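Local coordinates for beta-galacturonidase (Eisenbergiella tayi, PDB 6NCX), which probably hydrolyses beta-linked uronic acid glycosides as a family 2 glycoside hydrolase, and binds alpha-D-galacturonate, at residues Asn130-Tyr135 against His335-Ser340; Asp514-Asp519 against Pro526-Asn531; Pro431-Asp436 against Val480-Glu485. One frame throughout, in Å; residues are numbered along the deposited sequence.

How the interactions relate
Along the chain, interaction 1 closes first, interaction 3 follows and interaction 2 comes last. All three touch the same galacturonate. Centres of interactions 1 and 2 lie about 13 Å apart, and the two meet where Asp-131 contacts Asn-530 and the backbone of Asn-130 reaches Cys-518. Interaction 3 is about 17 Å from interaction 2, centre to centre, and touches it through Trp-482 against Pro-526 and Asn-531; its centre is about 23 Å from that of interaction 1, with no touch. Interactions 2 and 3 both lie within the TIM-barrel part of the chain and also meet the second subunit, whereas interaction 1 brings a loop of the N-terminal beta-sandwich to the barrel. The pocket is therefore built from both parts of the chain.

Interaction 1: Asn130-Tyr135 against His335-Ser340. With ADA (alpha-D-galactopyranuronic acid), chain I.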
loop_
_atom_site.group_PDB
_atom_site.type_symbol
_atom_site.label_atom_id
_atom_site.label_comp_id
_atom_site.label_asym_id
_atom_site.label_seq_id
_atom_site.Cartn_x
_atom_site.Cartn_y
_atom_site.Cartn_z
ATOM N N ASN C 130 6.107 21.300 16.397
ATOM C CA ASN C 130 5.722 22.023 15.191
ATOM C C ASN C 130 5.475 21.036 14.060
ATOM O O ASN C 130 5.704 19.830 14.198
ATOM C CB ASN C 130 6.786 23.056 14.797
ATOM C CG ASN C 130 6.178 24.340 14.249
ATOM O OD1 ASN C 130 5.029 24.360 13.830
ATOM N ND2 ASN C 130 6.951 25.416 14.254
ATOM N N ASP C 131 5.024 21.585 12.917
ATOM C CA ASP C 131 4.644 20.850 11.711
ATOM C C ASP C 131 5.874 20.473 10.881
ATOM O O ASP C 131 5.851 20.471 9.643
ATOM C CB ASP C 131 3.655 21.690 10.905
ATOM C CG ASP C 131 2.955 20.898 9.837
ATOM O OD1 ASP C 131 2.610 21.490 8.802
ATOM O OD2 ASP C 131 2.751 19.682 10.023
ATOM N N TYR C 132 6.953 20.166 11.585
ATOM C CA TYR C 132 8.197 19.631 11.063
ATOM C C TYR C 132 8.985 19.156 12.276
ATOM O O TYR C 132 8.836 19.700 13.375
ATOM C CB TYR C 132 8.983 20.673 10.228
ATOM C CG TYR C 132 9.458 21.889 11.003
ATOM C CD1 TYR C 132 8.609 22.978 11.230
ATOM C CD2 TYR C 132 10.756 21.943 11.536
ATOM C CE1 TYR C 132 9.051 24.094 11.964
ATOM C CE2 TYR C 132 11.190 23.049 12.276
ATOM C CZ TYR C 132 10.335 24.117 12.480
ATOM O OH TYR C 132 10.764 25.208 13.200
ATOM N N GLN C 133 9.788 18.118 12.079
ATOM C CA GLN C 133 10.500 17.499 13.184
ATOM C C GLN C 133 11.720 18.329 13.550
ATOM O O GLN C 133 12.381 18.905 12.680
ATOM C CB GLN C 133 10.910 16.077 12.797
ATOM C CG GLN C 133 11.817 15.367 13.795
ATOM C CD GLN C 133 11.091 14.955 15.061
ATOM O OE1 GLN C 133 10.650 15.790 15.846
ATOM N NE2 GLN C 133 10.966 13.657 15.261
ATOM N N SER C 134 12.009 18.410 14.839
ATOM C CA SER C 134 13.300 18.925 15.311
ATOM C C SER C 134 14.163 17.707 15.608
ATOM O O SER C 134 13.973 17.032 16.625
ATOM C CB SER C 134 13.143 19.820 16.545
ATOM O OG SER C 134 12.601 21.104 16.231
ATOM N N TYR C 135 15.091 17.401 14.713
ATOM C CA TYR C 135 15.889 16.200 14.907
ATOM C C TYR C 135 16.949 16.441 15.970
ATOM O O TYR C 135 17.072 17.534 16.532
ATOM C CB TYR C 135 16.551 15.747 13.604
ATOM C CG TYR C 135 15.590 15.173 12.596
ATOM C CD1 TYR C 135 15.036 15.985 11.598
ATOM C CD2 TYR C 135 15.221 13.823 12.643
ATOM C CE1 TYR C 135 14.151 15.475 10.670
ATOM C CE2 TYR C 135 14.338 13.303 11.725
ATOM C CZ TYR C 135 13.810 14.130 10.734
ATOM O OH TYR C 135 12.942 13.621 9.810
ATOM N N HIS C 335 14.972 30.685 10.758
ATOM C CA HIS C 335 14.261 29.539 11.317
ATOM C C HIS C 335 13.103 30.023 12.167
ATOM O O HIS C 335 13.308 30.513 13.282
ATOM C CB HIS C 335 15.180 28.658 12.157
ATOM C CG HIS C 335 14.456 27.518 12.801
ATOM N ND1 HIS C 335 14.855 26.952 13.992
ATOM C CD2 HIS C 335 13.344 26.848 12.417
ATOM C CE1 HIS C 335 14.018 25.982 14.315
ATOM N NE2 HIS C 335 13.093 25.895 13.374
ATOM N N ALA C 336 11.886 29.860 11.651
ATOM C CA ALA C 336 10.656 30.193 12.366
ATOM C C ALA C 336 9.459 29.790 11.509
ATOM O O ALA C 336 9.452 30.027 10.293
ATOM C CB ALA C 336 10.588 31.691 12.708
ATOM N N ARG C 337 8.451 29.194 12.153
ATOM C CA ARG C 337 7.215 28.769 11.487
ATOM C C ARG C 337 6.054 28.908 12.455
ATOM O O ARG C 337 6.014 28.200 13.468
ATOM C CB ARG C 337 7.290 27.315 11.004
ATOM C CG ARG C 337 6.030 26.888 10.255
ATOM C CD ARG C 337 5.682 25.437 10.484
ATOM N NE ARG C 337 4.278 25.212 10.167
ATOM C CZ ARG C 337 3.266 25.555 10.970
ATOM N NH1 ARG C 337 3.508 26.127 12.140
ATOM N NH2 ARG C 337 2.011 25.335 10.604
ATOM N N GLY C 338 5.107 29.790 12.139
ATOM C CA GLY C 338 3.841 29.800 12.847
ATOM C C GLY C 338 3.934 30.121 14.326
ATOM O O GLY C 338 3.063 29.705 15.097
ATOM N N LEU C 339 4.950 30.867 14.749
ATOM C CA LEU C 339 5.062 31.202 16.164
ATOM C C LEU C 339 3.999 32.240 16.542
ATOM O O LEU C 339 3.803 33.236 15.836
ATOM C CB LEU C 339 6.482 31.697 16.467
ATOM C CG LEU C 339 7.540 30.601 16.233
ATOM C CD1 LEU C 339 8.966 31.095 16.359
ATOM C CD2 LEU C 339 7.326 29.385 17.154
ATOM N N SER C 340 3.275 31.989 17.631
ATOM C CA SER C 340 2.261 32.946 18.062
ATOM C C SER C 340 2.923 34.206 18.638
ATOM O O SER C 340 4.144 34.263 18.832
ATOM C CB SER C 340 1.333 32.316 19.104
ATOM O OG SER C 340 2.044 31.993 20.292
HETATM C C1 ADA I . 1.576 26.741 6.749
HETATM C C2 ADA I . 3.047 26.505 7.163
HETATM C C3 ADA I . 3.642 25.217 6.732
HETATM C C4 ADA I . 2.699 24.065 6.734
HETATM C C5 ADA I . 1.359 24.425 6.081
HETATM C C6 ADA I . 0.330 23.292 6.117
HETATM O O1 ADA I . 1.466 27.264 5.446
HETATM O O2 ADA I . 3.818 27.588 6.725
HETATM O O3 ADA I . 4.767 24.921 7.529
HETATM O O4 ADA I . 2.443 23.647 8.054
HETATM O O5 ADA I . 0.756 25.541 6.794
HETATM O O6B ADA I . 0.596 22.136 5.691
HETATM O O6A ADA I . -0.807 23.548 6.588
HETATM O O HOH W 1 9.394 27.257 14.303
#
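Arg-337 and Tyr-132 are aimed by their first torsions. Arg-337 has CG trans to its own N (chi1 -177°), which starts its chain toward the sugar, while the CG of Tyr-132 sits between N and carbonyl carbon (chi1 64°) and brings the ring alongside the arginine methylenes. The two side chains run past each other in opposite directions, Tyr-132 CE1 lying 3.8 Å from Arg-337 CB. The phenol reaches the rim of the His-335 ring and hydrogen-bonds NE2, at a modelled length too short to be trusted; a water 2.7 Å from Tyr-132 OH also accepts a weak bond from Arg-337 N. Asn-130 suits its place because an amide offers both a donor and an acceptor: ND2 gives a nearly straight bond (171°) to Arg-337 O at 3.0 Å, and OD1 accepts from Asp-131 N at 2.9 Å. Asp-131 CB covers one guanidinium face, 3.7 Å from Arg-337 NE, while its carboxylate is salt-bridged to Arg-525. Arg-337 NE donates to ADA O3 at 2.7 Å; NE and NH2 also bond O4, whose position is doubtful. The buried guanidinium thus recognises O3, and only tentatively the C4 configuration that separates galacturonate from glucuronate.

Interaction 2: Asp514-Asp519 against Pro526-Asn531. With ADA (alpha-D-galactopyranuronic acid), chain I.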
loop_
_atom_site.group_PDB
_atom_site.type_symbol
_atom_site.label_atom_id
_atom_site.label_comp_id
_atom_site.label_asym_id
_atom_site.label_seq_id
_atom_site.Cartn_x
_atom_site.Cartn_y
_atom_site.Cartn_z
ATOM N N ASP C 514 6.690 14.718 1.190
ATOM C CA ASP C 514 6.096 14.534 2.509
ATOM C C ASP C 514 7.173 14.584 3.592
ATOM O O ASP C 514 8.321 14.178 3.373
ATOM C CB ASP C 514 5.338 13.202 2.582
ATOM C CG ASP C 514 4.153 13.147 1.621
ATOM O OD1 ASP C 514 3.671 14.236 1.202
ATOM O OD2 ASP C 514 3.706 12.016 1.290
ATOM N N VAL C 515 6.782 15.076 4.781
ATOM C CA VAL C 515 7.711 15.421 5.859
ATOM C C VAL C 515 7.212 14.840 7.181
ATOM O O VAL C 515 6.020 14.932 7.495
ATOM C CB VAL C 515 7.879 16.954 5.982
ATOM C CG1 VAL C 515 9.005 17.321 6.972
ATOM C CG2 VAL C 515 8.134 17.587 4.624
ATOM N N ARG C 516 8.128 14.255 7.962
ATOM C CA ARG C 516 7.819 13.876 9.340
ATOM C C ARG C 516 7.573 15.118 10.195
ATOM O O ARG C 516 8.310 16.103 10.109
ATOM C CB ARG C 516 8.964 13.044 9.951
ATOM C CG ARG C 516 8.735 12.622 11.434
ATOM C CD ARG C 516 7.565 11.640 11.541
ATOM N NE ARG C 516 7.938 10.266 11.169
ATOM C CZ ARG C 516 7.074 9.335 10.771
ATOM N NH1 ARG C 516 5.778 9.631 10.676
ATOM N NH2 ARG C 516 7.498 8.110 10.466
ATOM N N VAL C 517 6.535 15.066 11.030
ATOM C CA VAL C 517 6.136 16.184 11.876
ATOM C C VAL C 517 6.155 15.713 13.326
ATOM O O VAL C 517 6.295 14.522 13.602
ATOM C CB VAL C 517 4.750 16.739 11.496
ATOM C CG1 VAL C 517 4.763 17.199 10.056
ATOM C CG2 VAL C 517 3.684 15.691 11.691
ATOM N N CYS C 518 6.019 16.666 14.257
ATOM C CA CYS C 518 5.996 16.303 15.672
ATOM C C CYS C 518 4.714 15.552 16.017
ATOM O O CYS C 518 3.686 15.692 15.349
ATOM C CB CYS C 518 6.130 17.538 16.563
ATOM S SG CYS C 518 7.752 18.380 16.458
ATOM N N ASP C 519 4.791 14.742 17.087
ATOM C CA ASP C 519 3.668 13.885 17.482
ATOM C C ASP C 519 2.436 14.689 17.868
ATOM O O ASP C 519 1.310 14.226 17.653
ATOM C CB ASP C 519 4.045 12.984 18.663
ATOM C CG ASP C 519 5.167 12.012 18.340
ATOM O OD1 ASP C 519 6.175 12.036 19.061
ATOM O OD2 ASP C 519 5.053 11.228 17.380
ATOM N N PRO C 526 -2.207 13.032 8.964
ATOM C CA PRO C 526 -2.173 11.575 8.795
ATOM C C PRO C 526 -0.735 11.055 8.720
ATOM O O PRO C 526 0.144 11.680 8.116
ATOM C CB PRO C 526 -2.943 11.360 7.483
ATOM C CG PRO C 526 -3.902 12.581 7.427
ATOM C CD PRO C 526 -3.060 13.693 7.962
ATOM N N ARG C 527 -0.509 9.910 9.382
ATOM C CA ARG C 527 0.772 9.205 9.472
ATOM C C ARG C 527 1.818 9.975 10.281
ATOM O O ARG C 527 3.025 9.641 10.240
ATOM C CB ARG C 527 1.325 8.860 8.076
ATOM C CG ARG C 527 0.320 8.195 7.109
ATOM C CD ARG C 527 0.965 7.885 5.737
ATOM N NE ARG C 527 1.574 9.070 5.121
ATOM C CZ ARG C 527 2.817 9.130 4.622
ATOM N NH1 ARG C 527 3.615 8.067 4.624
ATOM N NH2 ARG C 527 3.270 10.268 4.102
ATOM N N THR C 528 1.389 10.987 11.038
ATOM C CA THR C 528 2.319 11.910 11.694
ATOM C C THR C 528 3.288 12.470 10.653
ATOM O O THR C 528 4.507 12.566 10.865
ATOM C CB THR C 528 3.059 11.245 12.865
ATOM O OG1 THR C 528 2.112 10.601 13.712
ATOM C CG2 THR C 528 3.757 12.289 13.710
ATOM N N MET C 529 2.723 12.780 9.486
ATOM C CA MET C 529 3.438 13.349 8.361
ATOM C C MET C 529 2.636 14.521 7.826
ATOM O O MET C 529 1.402 14.519 7.890
ATOM C CB MET C 529 3.630 12.335 7.231
ATOM C CG MET C 529 4.321 11.053 7.644
ATOM S SD MET C 529 6.086 11.277 7.829
ATOM C CE MET C 529 6.524 11.714 6.163
ATOM N N ASN C 530 3.348 15.524 7.312
ATOM C CA ASN C 530 2.736 16.480 6.399
ATOM C C ASN C 530 2.686 15.838 5.009
ATOM O O ASN C 530 3.711 15.386 4.480
ATOM C CB ASN C 530 3.513 17.804 6.400
ATOM C CG ASN C 530 2.770 18.934 5.675
ATOM O OD1 ASN C 530 2.631 18.912 4.455
ATOM N ND2 ASN C 530 2.330 19.933 6.420
ATOM N N ASN C 531 1.481 15.798 4.427
ATOM C CA ASN C 531 1.152 14.938 3.296
ATOM C C ASN C 531 0.939 15.713 1.990
ATOM O O ASN C 531 0.379 15.180 1.026
ATOM C CB ASN C 531 -0.077 14.096 3.656
ATOM C CG ASN C 531 0.176 13.169 4.861
ATOM O OD1 ASN C 531 0.546 12.010 4.707
ATOM N ND2 ASN C 531 -0.023 13.685 6.051
HETATM C C1 ADA I . 1.576 26.741 6.749
HETATM C C2 ADA I . 3.047 26.505 7.163
HETATM C C3 ADA I . 3.642 25.217 6.732
HETATM C C4 ADA I . 2.699 24.065 6.734
HETATM C C5 ADA I . 1.359 24.425 6.081
HETATM C C6 ADA I . 0.330 23.292 6.117
HETATM O O1 ADA I . 1.466 27.264 5.446
HETATM O O2 ADA I . 3.818 27.588 6.725
HETATM O O3 ADA I . 4.767 24.921 7.529
HETATM O O4 ADA I . 2.443 23.647 8.054
HETATM O O5 ADA I . 0.756 25.541 6.794
HETATM O O6B ADA I . 0.596 22.136 5.691
HETATM O O6A ADA I . -0.807 23.548 6.588
HETATM O O HOH W 2 2.509 10.515 16.754
#
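Asn-530 and Val-515 form an antiparallel hydrogen-bonded pair, with Val-515 N to Asn-530 O at 3.1 Å and Asn-530 N to Val-515 O at 2.7 Å. With CG trans to its N (chi1 -169°), Asn-530 carries its amide to the sugar, where ND2 donates to ADA O6B at 2.9 Å; an amide can bind this carboxylate without adding charge. Val-517 CG1 packs 3.9 Å from Asn-530 CB, and Trp-510 NE1 bonds Asn-530 OD1, so both ends of the amide are engaged. In the adjoining non-hydrogen-bonded pair, Arg-516 bends so that Met-529 SD lies over one face of its guanidinium, 3.3 Å from NH1. Thr-528 O receives Arg-516 NH1 and Val-517 N from opposite faces of its carbonyl plane, each at 3.2 Å. Farther out, Arg-527 NE and NH2 together hold Asn-531 OD1 in the guanidinium plane, while NH2 makes a salt bridge to Asp-514 OD2 at 3.3 Å. Glu-537 pairs with Arg-527 NH1, and Asp-514 OD1 takes Gly-533 N and Lys-542. Arg-516 NH2 bonds Tyr-474 OH, and Thr-528 OG1 the backbone O of Lys-481, both of the second subunit. The two-stranded ribbon, 515-516 with 529-530, follows barrel strand 504-509; Pro-526 packs on Trp-482, just before helix 484-499.

Interaction 3: Pro431-Asp436 against Val480-Glu485; sequences PKWYHD and VKWSEE. With ADA (alpha-D-galactopyranuronic acid), chain I.
Trp-433 points the edge of its indole at the face of Trp-482 in a T-shaped stack, the six-membered rings 4.8 Å apart between centroids and their planes at 89°. The contact is made by Trp-433 CZ2, which stands over the rim of the second indole, 3.7 Å from Trp-482 CH2. Having CG trans to its N (chi1 -176°), Trp-433 extends its benzo ring this far, and its CH2 comes within 3.6 Å of the backbone N of Trp-482. Lys-481 slides past the same indole in the opposite direction: its CB is 3.8 Å from Trp-433 CZ3, and the extended chain then carries the ammonium to the backbone. There NZ donates to Trp-433 O at 2.9 Å and forms a salt bridge with Asp-436 OD1 at 3.0 Å, approaching on the syn side but 34° out of the carboxylate plane. Lysine suits the position because its methylenes line an aromatic ring while its tip serves two acceptors.

Both segments belong to loops following neighbouring parallel strands of the TIM barrel, 425-428 and 461-466. Segment 480-485 makes a type II turn from Val-480 to Ser-483 and leads into helix 484-499, with Ser-483 as N-cap; Ser-483 OG also bonds Val-480 O at 2.7 Å.

Trp-433 CD1 lies over the centre of the Tyr-434 ring, covering one face of the phenol whose OH donates to ADA O6A at 2.6 Å. Phe-522 of the second subunit accepts from Trp-482 NE1 through its carbonyl and offers its ring to Lys-481 in a cation-pi contact.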
loop_
_atom_site.group_PDB
_atom_site.type_symbol
_atom_site.label_atom_id
_atom_site.label_comp_id
_atom_site.label_asym_id
_atom_site.label_seq_id
_atom_site.Cartn_x
_atom_site.Cartn_y
_atom_site.Cartn_z
ATOM N N PRO C 431 -6.856 27.723 -0.592
ATOM C CA PRO C 431 -8.197 27.474 -1.126
ATOM C C PRO C 431 -8.185 26.159 -1.888
ATOM O O PRO C 431 -7.207 25.829 -2.572
ATOM C CB PRO C 431 -8.439 28.671 -2.053
ATOM C CG PRO C 431 -7.074 28.940 -2.608
ATOM C CD PRO C 431 -6.122 28.692 -1.442
ATOM N N LYS C 432 -9.269 25.399 -1.728
ATOM C CA LYS C 432 -9.496 24.041 -2.218
ATOM C C LYS C 432 -8.851 22.977 -1.326
ATOM O O LYS C 432 -9.149 21.796 -1.501
ATOM C CB LYS C 432 -9.030 23.812 -3.670
ATOM C CG LYS C 432 -9.788 24.641 -4.694
ATOM C CD LYS C 432 -11.202 24.931 -4.228
ATOM C CE LYS C 432 -12.209 23.986 -4.811
ATOM N NZ LYS C 432 -13.190 24.730 -5.670
ATOM N N TRP C 433 -7.982 23.338 -0.383
ATOM C CA TRP C 433 -7.602 22.335 0.596
ATOM C C TRP C 433 -8.290 22.635 1.924
ATOM O O TRP C 433 -9.217 21.913 2.315
ATOM C CB TRP C 433 -6.084 22.241 0.761
ATOM C CG TRP C 433 -5.710 21.129 1.713
ATOM C CD1 TRP C 433 -5.050 21.251 2.915
ATOM C CD2 TRP C 433 -6.019 19.732 1.563
ATOM N NE1 TRP C 433 -4.910 20.009 3.499
ATOM C CE2 TRP C 433 -5.499 19.064 2.699
ATOM C CE3 TRP C 433 -6.673 18.979 0.571
ATOM C CZ2 TRP C 433 -5.607 17.688 2.870
ATOM C CZ3 TRP C 433 -6.787 17.595 0.744
ATOM C CH2 TRP C 433 -6.249 16.968 1.881
ATOM N N TYR C 434 -7.872 23.701 2.613
ATOM C CA TYR C 434 -8.484 24.023 3.902
ATOM C C TYR C 434 -9.812 24.777 3.767
ATOM O O TYR C 434 -10.641 24.703 4.678
ATOM C CB TYR C 434 -7.517 24.845 4.759
ATOM C CG TYR C 434 -6.299 24.102 5.275
ATOM C CD1 TYR C 434 -6.424 22.882 5.930
ATOM C CD2 TYR C 434 -5.011 24.654 5.129
ATOM C CE1 TYR C 434 -5.313 22.211 6.410
ATOM C CE2 TYR C 434 -3.893 24.001 5.601
ATOM C CZ TYR C 434 -4.045 22.776 6.237
ATOM O OH TYR C 434 -2.926 22.128 6.707
ATOM N N HIS C 435 -10.024 25.524 2.672
ATOM C CA HIS C 435 -11.245 26.294 2.436
ATOM C C HIS C 435 -11.824 25.915 1.084
ATOM O O HIS C 435 -11.080 25.721 0.114
ATOM C CB HIS C 435 -10.999 27.821 2.448
ATOM C CG HIS C 435 -10.144 28.290 3.582
ATOM N ND1 HIS C 435 -8.797 28.544 3.439
ATOM C CD2 HIS C 435 -10.441 28.549 4.879
ATOM C CE1 HIS C 435 -8.298 28.934 4.601
ATOM N NE2 HIS C 435 -9.276 28.948 5.490
ATOM N N ASP C 436 -13.150 25.841 1.004
ATOM C CA ASP C 436 -13.790 25.445 -0.250
ATOM C C ASP C 436 -14.198 26.635 -1.103
ATOM O O ASP C 436 -15.276 26.651 -1.697
ATOM C CB ASP C 436 -14.981 24.540 0.031
ATOM C CG ASP C 436 -14.679 23.075 -0.269
ATOM O OD1 ASP C 436 -13.478 22.702 -0.359
ATOM O OD2 ASP C 436 -15.648 22.297 -0.430
ATOM N N VAL C 480 -12.363 11.902 -2.914
ATOM C CA VAL C 480 -12.437 12.607 -1.629
ATOM C C VAL C 480 -11.081 13.237 -1.293
ATOM O O VAL C 480 -10.035 12.897 -1.863
ATOM C CB VAL C 480 -12.912 11.675 -0.496
ATOM C CG1 VAL C 480 -14.260 11.129 -0.795
ATOM C CG2 VAL C 480 -11.962 10.535 -0.296
ATOM N N LYS C 481 -11.102 14.176 -0.348
ATOM C CA LYS C 481 -9.862 14.781 0.113
ATOM C C LYS C 481 -8.976 13.732 0.783
ATOM O O LYS C 481 -9.468 12.799 1.424
ATOM C CB LYS C 481 -10.171 15.943 1.057
ATOM C CG LYS C 481 -10.755 17.143 0.311
ATOM C CD LYS C 481 -10.963 18.385 1.178
ATOM C CE LYS C 481 -11.561 19.495 0.325
ATOM N NZ LYS C 481 -11.517 20.811 0.961
ATOM N N TRP C 482 -7.664 13.885 0.602
ATOM C CA TRP C 482 -6.553 12.989 0.932
ATOM C C TRP C 482 -6.332 11.939 -0.161
ATOM O O TRP C 482 -5.300 11.261 -0.139
ATOM C CB TRP C 482 -6.684 12.268 2.294
ATOM C CG TRP C 482 -6.786 13.179 3.489
ATOM C CD1 TRP C 482 -7.906 13.409 4.245
ATOM C CD2 TRP C 482 -5.734 13.966 4.080
ATOM N NE1 TRP C 482 -7.620 14.306 5.259
ATOM C CE2 TRP C 482 -6.295 14.661 5.179
ATOM C CE3 TRP C 482 -4.380 14.167 3.779
ATOM C CZ2 TRP C 482 -5.540 15.538 5.981
ATOM C CZ3 TRP C 482 -3.638 15.036 4.576
ATOM C CH2 TRP C 482 -4.223 15.711 5.661
ATOM N N SER C 483 -7.257 11.774 -1.111
ATOM C CA SER C 483 -7.006 10.886 -2.236
ATOM C C SER C 483 -6.099 11.579 -3.250
ATOM O O SER C 483 -6.129 12.806 -3.409
ATOM C CB SER C 483 -8.311 10.451 -2.914
ATOM O OG SER C 483 -8.775 11.449 -3.811
ATOM N N GLU C 484 -5.278 10.769 -3.925
ATOM C CA GLU C 484 -4.400 11.286 -4.970
ATOM C C GLU C 484 -5.189 12.013 -6.056
ATOM O O GLU C 484 -4.768 13.080 -6.529
ATOM C CB GLU C 484 -3.566 10.136 -5.562
ATOM C CG GLU C 484 -2.397 9.736 -4.649
ATOM C CD GLU C 484 -1.333 8.879 -5.337
ATOM O OE1 GLU C 484 -0.746 9.330 -6.352
ATOM O OE2 GLU C 484 -1.081 7.754 -4.850
ATOM N N GLU C 485 -6.344 11.457 -6.459
ATOM C CA GLU C 485 -7.144 12.099 -7.505
ATOM C C GLU C 485 -7.565 13.510 -7.102
ATOM O O GLU C 485 -7.516 14.430 -7.925
ATOM C CB GLU C 485 -8.379 11.265 -7.849
ATOM C CG GLU C 485 -8.075 9.905 -8.445
ATOM C CD GLU C 485 -8.058 8.792 -7.399
ATOM O OE1 GLU C 485 -8.054 9.095 -6.181
ATOM O OE2 GLU C 485 -8.061 7.607 -7.800
HETATM C C1 ADA I . 1.576 26.741 6.749
HETATM C C2 ADA I . 3.047 26.505 7.163
HETATM C C3 ADA I . 3.642 25.217 6.732
HETATM C C4 ADA I . 2.699 24.065 6.734
HETATM C C5 ADA I . 1.359 24.425 6.081
HETATM C C6 ADA I . 0.330 23.292 6.117
HETATM O O1 ADA I . 1.466 27.264 5.446
HETATM O O2 ADA I . 3.818 27.588 6.725
HETATM O O3 ADA I . 4.767 24.921 7.529
HETATM O O4 ADA I . 2.443 23.647 8.054
HETATM O O5 ADA I . 0.756 25.541 6.794
HETATM O O6B ADA I . 0.596 22.136 5.691
HETATM O O6A ADA I . -0.807 23.548 6.588
#